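Local structure of probable outer membrane protein (Pseudomonas aeruginosa, 3DWO) at residues Tyr58-Gly72 against Ser124-Ala136. The protein is an outer-membrane beta-barrel of the OmpP1/FadL family that probably carries hydrophobic compounds such as long-chain fatty acids across the outer membrane. Numbering follows the deposited sequence.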
loop_
_atom_site.group_PDB
_atom_site.type_symbol
_atom_site.label_atom_id
_atom_site.label_comp_id
_atom_site.label_asym_id
_atom_site.label_seq_id
_atom_site.Cartn_x
_atom_site.Cartn_y
_atom_site.Cartn_z
ATOM N N TYR A 58 -12.411 14.190 2.191
ATOM C CA TYR A 58 -13.177 14.330 0.967
ATOM C C TYR A 58 -13.998 15.596 1.050
ATOM O O TYR A 58 -14.484 15.964 2.115
ATOM C CB TYR A 58 -14.119 13.141 0.792
ATOM C CG TYR A 58 -15.009 13.210 -0.434
ATOM C CD1 TYR A 58 -16.332 13.658 -0.349
ATOM C CD2 TYR A 58 -14.536 12.798 -1.680
ATOM C CE1 TYR A 58 -17.167 13.684 -1.487
ATOM C CE2 TYR A 58 -15.355 12.827 -2.814
ATOM C CZ TYR A 58 -16.664 13.266 -2.713
ATOM O OH TYR A 58 -17.452 13.273 -3.848
ATOM N N ASN A 59 -14.146 16.260 -0.085
ATOM C CA ASN A 59 -14.943 17.468 -0.167
ATOM C C ASN A 59 -15.646 17.330 -1.515
ATOM O O ASN A 59 -14.994 17.243 -2.550
ATOM C CB ASN A 59 -14.045 18.709 -0.150
ATOM C CG ASN A 59 -14.763 19.939 0.370
ATOM O OD1 ASN A 59 -14.951 20.101 1.582
ATOM N ND2 ASN A 59 -15.183 20.809 -0.543
ATOM N N GLY A 60 -16.972 17.288 -1.505
ATOM C CA GLY A 60 -17.684 17.138 -2.753
ATOM C C GLY A 60 -19.092 16.597 -2.616
ATOM O O GLY A 60 -19.694 16.642 -1.545
ATOM N N ASP A 61 -19.605 16.068 -3.720
ATOM C CA ASP A 61 -20.962 15.549 -3.776
ATOM C C ASP A 61 -21.012 14.065 -4.097
ATOM O O ASP A 61 -20.010 13.463 -4.487
ATOM C CB ASP A 61 -21.759 16.299 -4.853
ATOM C CG ASP A 61 -21.617 17.810 -4.742
ATOM O OD1 ASP A 61 -21.785 18.336 -3.619
ATOM O OD2 ASP A 61 -21.347 18.465 -5.781
ATOM N N ALA A 62 -22.205 13.500 -3.938
ATOM C CA ALA A 62 -22.480 12.098 -4.219
ATOM C C ALA A 62 -23.933 12.056 -4.678
ATOM O O ALA A 62 -24.774 12.803 -4.159
ATOM C CB ALA A 62 -22.289 11.251 -2.965
ATOM N N TYR A 63 -24.223 11.196 -5.651
ATOM C CA TYR A 63 -25.573 11.073 -6.194
ATOM C C TYR A 63 -26.023 9.625 -6.287
ATOM O O TYR A 63 -25.196 8.726 -6.392
ATOM C CB TYR A 63 -25.638 11.678 -7.600
ATOM C CG TYR A 63 -25.169 13.113 -7.690
ATOM C CD1 TYR A 63 -23.812 13.423 -7.823
ATOM C CD2 TYR A 63 -26.087 14.164 -7.647
ATOM C CE1 TYR A 63 -23.379 14.755 -7.917
ATOM C CE2 TYR A 63 -25.668 15.493 -7.737
ATOM C CZ TYR A 63 -24.318 15.780 -7.873
ATOM O OH TYR A 63 -23.922 17.094 -7.966
ATOM N N ASP A 64 -27.337 9.404 -6.246
ATOM C CA ASP A 64 -27.865 8.057 -6.382
ATOM C C ASP A 64 -28.010 7.813 -7.880
ATOM O O ASP A 64 -27.706 8.694 -8.693
ATOM C CB ASP A 64 -29.217 7.889 -5.667
ATOM C CG ASP A 64 -30.294 8.838 -6.181
ATOM O OD1 ASP A 64 -30.243 9.274 -7.355
ATOM O OD2 ASP A 64 -31.217 9.134 -5.397
ATOM N N TYR A 65 -28.477 6.629 -8.248
ATOM C CA TYR A 65 -28.613 6.278 -9.659
ATOM C C TYR A 65 -29.581 7.160 -10.448
ATOM O O TYR A 65 -29.556 7.154 -11.677
ATOM C CB TYR A 65 -29.019 4.802 -9.790
ATOM C CG TYR A 65 -30.496 4.523 -9.584
ATOM C CD1 TYR A 65 -31.379 4.489 -10.667
ATOM C CD2 TYR A 65 -31.010 4.291 -8.313
ATOM C CE1 TYR A 65 -32.735 4.232 -10.484
ATOM C CE2 TYR A 65 -32.361 4.033 -8.118
ATOM C CZ TYR A 65 -33.218 4.004 -9.204
ATOM O OH TYR A 65 -34.559 3.741 -9.005
ATOM N N GLN A 66 -30.431 7.913 -9.756
ATOM C CA GLN A 66 -31.386 8.783 -10.443
ATOM C C GLN A 66 -30.924 10.231 -10.533
ATOM O O GLN A 66 -31.673 11.088 -10.993
ATOM C CB GLN A 66 -32.750 8.741 -9.752
ATOM C CG GLN A 66 -33.431 7.392 -9.821
ATOM C CD GLN A 66 -34.803 7.390 -9.177
ATOM O OE1 GLN A 66 -34.940 7.569 -7.969
ATOM N NE2 GLN A 66 -35.829 7.188 -9.987
ATOM N N GLY A 67 -29.698 10.502 -10.093
ATOM C CA GLY A 67 -29.184 11.860 -10.143
ATOM C C GLY A 67 -29.535 12.697 -8.920
ATOM O O GLY A 67 -29.219 13.886 -8.864
ATOM N N ASN A 68 -30.188 12.090 -7.934
ATOM C CA ASN A 68 -30.547 12.826 -6.732
ATOM C C ASN A 68 -29.379 12.886 -5.763
ATOM O O ASN A 68 -28.574 11.960 -5.682
ATOM C CB ASN A 68 -31.728 12.165 -6.007
ATOM C CG ASN A 68 -32.977 12.081 -6.868
ATOM O OD1 ASN A 68 -33.375 13.057 -7.502
ATOM N ND2 ASN A 68 -33.606 10.910 -6.882
ATOM N N PRO A 69 -29.253 13.995 -5.030
ATOM C CA PRO A 69 -28.146 14.066 -4.077
ATOM C C PRO A 69 -28.366 12.909 -3.096
ATOM O O PRO A 69 -29.511 12.582 -2.755
ATOM C CB PRO A 69 -28.355 15.424 -3.409
ATOM C CG PRO A 69 -28.980 16.246 -4.508
ATOM C CD PRO A 69 -29.972 15.281 -5.111
ATOM N N MET A 70 -27.288 12.272 -2.663
ATOM C CA MET A 70 -27.423 11.172 -1.720
ATOM C C MET A 70 -27.919 11.725 -0.393
ATOM O O MET A 70 -27.655 12.879 -0.060
ATOM C CB MET A 70 -26.071 10.492 -1.498
ATOM C CG MET A 70 -25.614 9.580 -2.627
ATOM S SD MET A 70 -26.696 8.159 -2.775
ATOM C CE MET A 70 -26.463 7.387 -1.158
ATOM N N THR A 71 -28.640 10.895 0.353
ATOM C CA THR A 71 -29.148 11.260 1.671
ATOM C C THR A 71 -28.560 10.245 2.657
ATOM O O THR A 71 -27.792 9.364 2.265
ATOM C CB THR A 71 -30.689 11.164 1.741
ATOM O OG1 THR A 71 -31.077 9.787 1.667
ATOM C CG2 THR A 71 -31.332 11.936 0.585
ATOM N N GLY A 72 -28.923 10.361 3.929
ATOM C CA GLY A 72 -28.414 9.437 4.927
ATOM C C GLY A 72 -29.302 8.223 5.112
ATOM O O GLY A 72 -29.058 7.397 5.992
ATOM N N SER A 124 -8.236 3.356 5.177
ATOM C CA SER A 124 -9.118 4.499 5.064
ATOM C C SER A 124 -10.438 4.065 5.677
ATOM O O SER A 124 -10.968 3.012 5.336
ATOM C CB SER A 124 -9.292 4.940 3.591
ATOM O OG SER A 124 -9.795 3.904 2.759
ATOM N N THR A 125 -10.952 4.867 6.607
ATOM C CA THR A 125 -12.211 4.551 7.266
ATOM C C THR A 125 -13.128 5.768 7.259
ATOM O O THR A 125 -12.910 6.729 7.995
ATOM C CB THR A 125 -11.979 4.081 8.731
ATOM O OG1 THR A 125 -11.306 5.104 9.477
ATOM C CG2 THR A 125 -11.135 2.820 8.755
ATOM N N TRP A 126 -14.152 5.726 6.415
ATOM C CA TRP A 126 -15.093 6.832 6.316
ATOM C C TRP A 126 -16.274 6.576 7.236
ATOM O O TRP A 126 -16.634 5.423 7.489
ATOM C CB TRP A 126 -15.605 6.982 4.881
ATOM C CG TRP A 126 -14.509 7.095 3.859
ATOM C CD1 TRP A 126 -13.903 6.073 3.178
ATOM C CD2 TRP A 126 -13.853 8.300 3.445
ATOM N NE1 TRP A 126 -12.907 6.571 2.364
ATOM C CE2 TRP A 126 -12.856 7.934 2.511
ATOM C CE3 TRP A 126 -14.011 9.654 3.776
ATOM C CZ2 TRP A 126 -12.016 8.878 1.903
ATOM C CZ3 TRP A 126 -13.172 10.597 3.169
ATOM C CH2 TRP A 126 -12.186 10.201 2.244
ATOM N N ASP A 127 -16.870 7.650 7.742
ATOM C CA ASP A 127 -18.025 7.522 8.613
ATOM C C ASP A 127 -19.023 6.640 7.859
ATOM O O ASP A 127 -19.314 6.888 6.694
ATOM C CB ASP A 127 -18.617 8.902 8.898
ATOM C CG ASP A 127 -19.812 8.839 9.820
ATOM O OD1 ASP A 127 -20.932 8.539 9.345
ATOM O OD2 ASP A 127 -19.623 9.076 11.033
ATOM N N PRO A 128 -19.554 5.600 8.515
ATOM C CA PRO A 128 -20.515 4.641 7.949
ATOM C C PRO A 128 -21.720 5.212 7.222
ATOM O O PRO A 128 -22.234 4.600 6.293
ATOM C CB PRO A 128 -20.930 3.811 9.162
ATOM C CG PRO A 128 -19.703 3.848 10.017
ATOM C CD PRO A 128 -19.311 5.300 9.937
ATOM N N ASN A 129 -22.183 6.381 7.643
ATOM C CA ASN A 129 -23.341 6.960 6.995
ATOM C C ASN A 129 -23.014 8.136 6.083
ATOM O O ASN A 129 -23.899 8.926 5.755
ATOM C CB ASN A 129 -24.370 7.384 8.046
ATOM C CG ASN A 129 -25.789 7.135 7.587
ATOM O OD1 ASN A 129 -26.156 5.998 7.256
ATOM N ND2 ASN A 129 -26.599 8.191 7.547
ATOM N N TRP A 130 -21.755 8.240 5.653
ATOM C CA TRP A 130 -21.365 9.344 4.785
ATOM C C TRP A 130 -21.956 9.211 3.378
ATOM O O TRP A 130 -22.387 8.136 2.968
ATOM C CB TRP A 130 -19.829 9.493 4.732
ATOM C CG TRP A 130 -19.091 8.584 3.785
ATOM C CD1 TRP A 130 -19.054 7.213 3.806
ATOM C CD2 TRP A 130 -18.224 8.988 2.717
ATOM N NE1 TRP A 130 -18.215 6.746 2.825
ATOM C CE2 TRP A 130 -17.692 7.814 2.141
ATOM C CE3 TRP A 130 -17.844 10.232 2.193
ATOM C CZ2 TRP A 130 -16.797 7.844 1.062
ATOM C CZ3 TRP A 130 -16.955 10.263 1.119
ATOM C CH2 TRP A 130 -16.442 9.073 0.566
ATOM N N LYS A 131 -21.976 10.324 2.653
ATOM C CA LYS A 131 -22.552 10.389 1.315
ATOM C C LYS A 131 -21.936 9.439 0.293
ATOM O O LYS A 131 -22.558 9.132 -0.721
ATOM C CB LYS A 131 -22.469 11.818 0.786
ATOM C CG LYS A 131 -21.051 12.291 0.476
ATOM C CD LYS A 131 -21.054 13.747 -0.015
ATOM C CE LYS A 131 -21.444 14.714 1.099
ATOM N NZ LYS A 131 -21.482 16.128 0.629
ATOM N N GLY A 132 -20.712 8.998 0.546
ATOM C CA GLY A 132 -20.065 8.076 -0.370
ATOM C C GLY A 132 -20.077 6.639 0.127
ATOM O O GLY A 132 -19.299 5.817 -0.355
ATOM N N ARG A 133 -20.962 6.319 1.071
ATOM C CA ARG A 133 -21.018 4.964 1.632
ATOM C C ARG A 133 -21.285 3.846 0.621
ATOM O O ARG A 133 -20.922 2.689 0.871
ATOM C CB ARG A 133 -22.047 4.894 2.776
ATOM C CG ARG A 133 -23.491 5.181 2.380
ATOM C CD ARG A 133 -24.401 5.159 3.605
ATOM N NE ARG A 133 -25.796 5.468 3.287
ATOM C CZ ARG A 133 -26.236 6.675 2.940
ATOM N NH1 ARG A 133 -25.392 7.697 2.867
ATOM N NH2 ARG A 133 -27.520 6.856 2.659
ATOM N N ASP A 134 -21.912 4.168 -0.510
ATOM C CA ASP A 134 -22.177 3.142 -1.526
ATOM C C ASP A 134 -20.888 2.754 -2.255
ATOM O O ASP A 134 -20.868 1.790 -3.013
ATOM C CB ASP A 134 -23.186 3.623 -2.581
ATOM C CG ASP A 134 -24.617 3.733 -2.046
ATOM O OD1 ASP A 134 -24.900 3.268 -0.919
ATOM O OD2 ASP A 134 -25.470 4.293 -2.778
ATOM N N PHE A 135 -19.821 3.511 -2.031
ATOM C CA PHE A 135 -18.541 3.244 -2.681
ATOM C C PHE A 135 -17.494 2.714 -1.723
ATOM O O PHE A 135 -16.630 1.927 -2.119
ATOM C CB PHE A 135 -17.993 4.513 -3.344
ATOM C CG PHE A 135 -18.850 5.028 -4.466
ATOM C CD1 PHE A 135 -19.978 5.794 -4.203
ATOM C CD2 PHE A 135 -18.537 4.725 -5.786
ATOM C CE1 PHE A 135 -20.789 6.254 -5.243
ATOM C CE2 PHE A 135 -19.339 5.178 -6.834
ATOM C CZ PHE A 135 -20.468 5.945 -6.558
ATOM N N ALA A 136 -17.560 3.150 -0.469
ATOM C CA ALA A 136 -16.597 2.698 0.518
ATOM C C ALA A 136 -16.890 3.182 1.922
ATOM O O ALA A 136 -17.420 4.280 2.131
ATOM C CB ALA A 136 -15.198 3.148 0.121
HETATM O O HOH W 1 -22.998 17.483 -1.174
HETATM O O HOH W 2 -24.160 6.421 -4.453
#
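Tyr58 presents one face of its ring to the six-membered ring of Trp130 in a T-shaped stack, centroids 5.5 Å apart and planes at 82°. Trp130 supplies the edge, with CZ3 3.8 Å from Tyr58 CD1. Its indole is anchored within its own plane by a nearly straight bond from NE1 to Ala136 O (2.7 Å), while Trp126, hydrogen-bonded through NE1 to Pro371 O, meets Tyr58 CB with CZ3. Apolar packing continues where the aliphatic part of Lys131 passes Ala62 CB and reaches the Tyr58 ring edge with CD. Met70 rests CB and CG against Lys131 O, and its chain, bent at chi2 and chi3, brings CE over one face of the Arg133 guanidinium and beside OD2 of Asp134, whose OD1 bonds Asn176.

All four direct hydrogen bonds across the contact end on backbone carbonyls. Lys131, its chain bent at chi3 (68°), donates from NZ to Gly60 O (2.9 Å), and a water links the same amine to Asp61 OD1. Arg133 grips Thr71 O end-on, NH2 at 2.6 Å and NH1 at 3.0 Å, with the oxygen in the guanidinium plane; NH1 also bonds Trp130 O, fixing the group's rotation. Asn129 ND2 meets a lone pair of Gly72 O at 3.0 Å.

The contact joins strand 44-63 and its following loop to type I beta turns after strand 110-125: loop-on-loop packing at the probably extracellular end of a FadL-family beta-barrel.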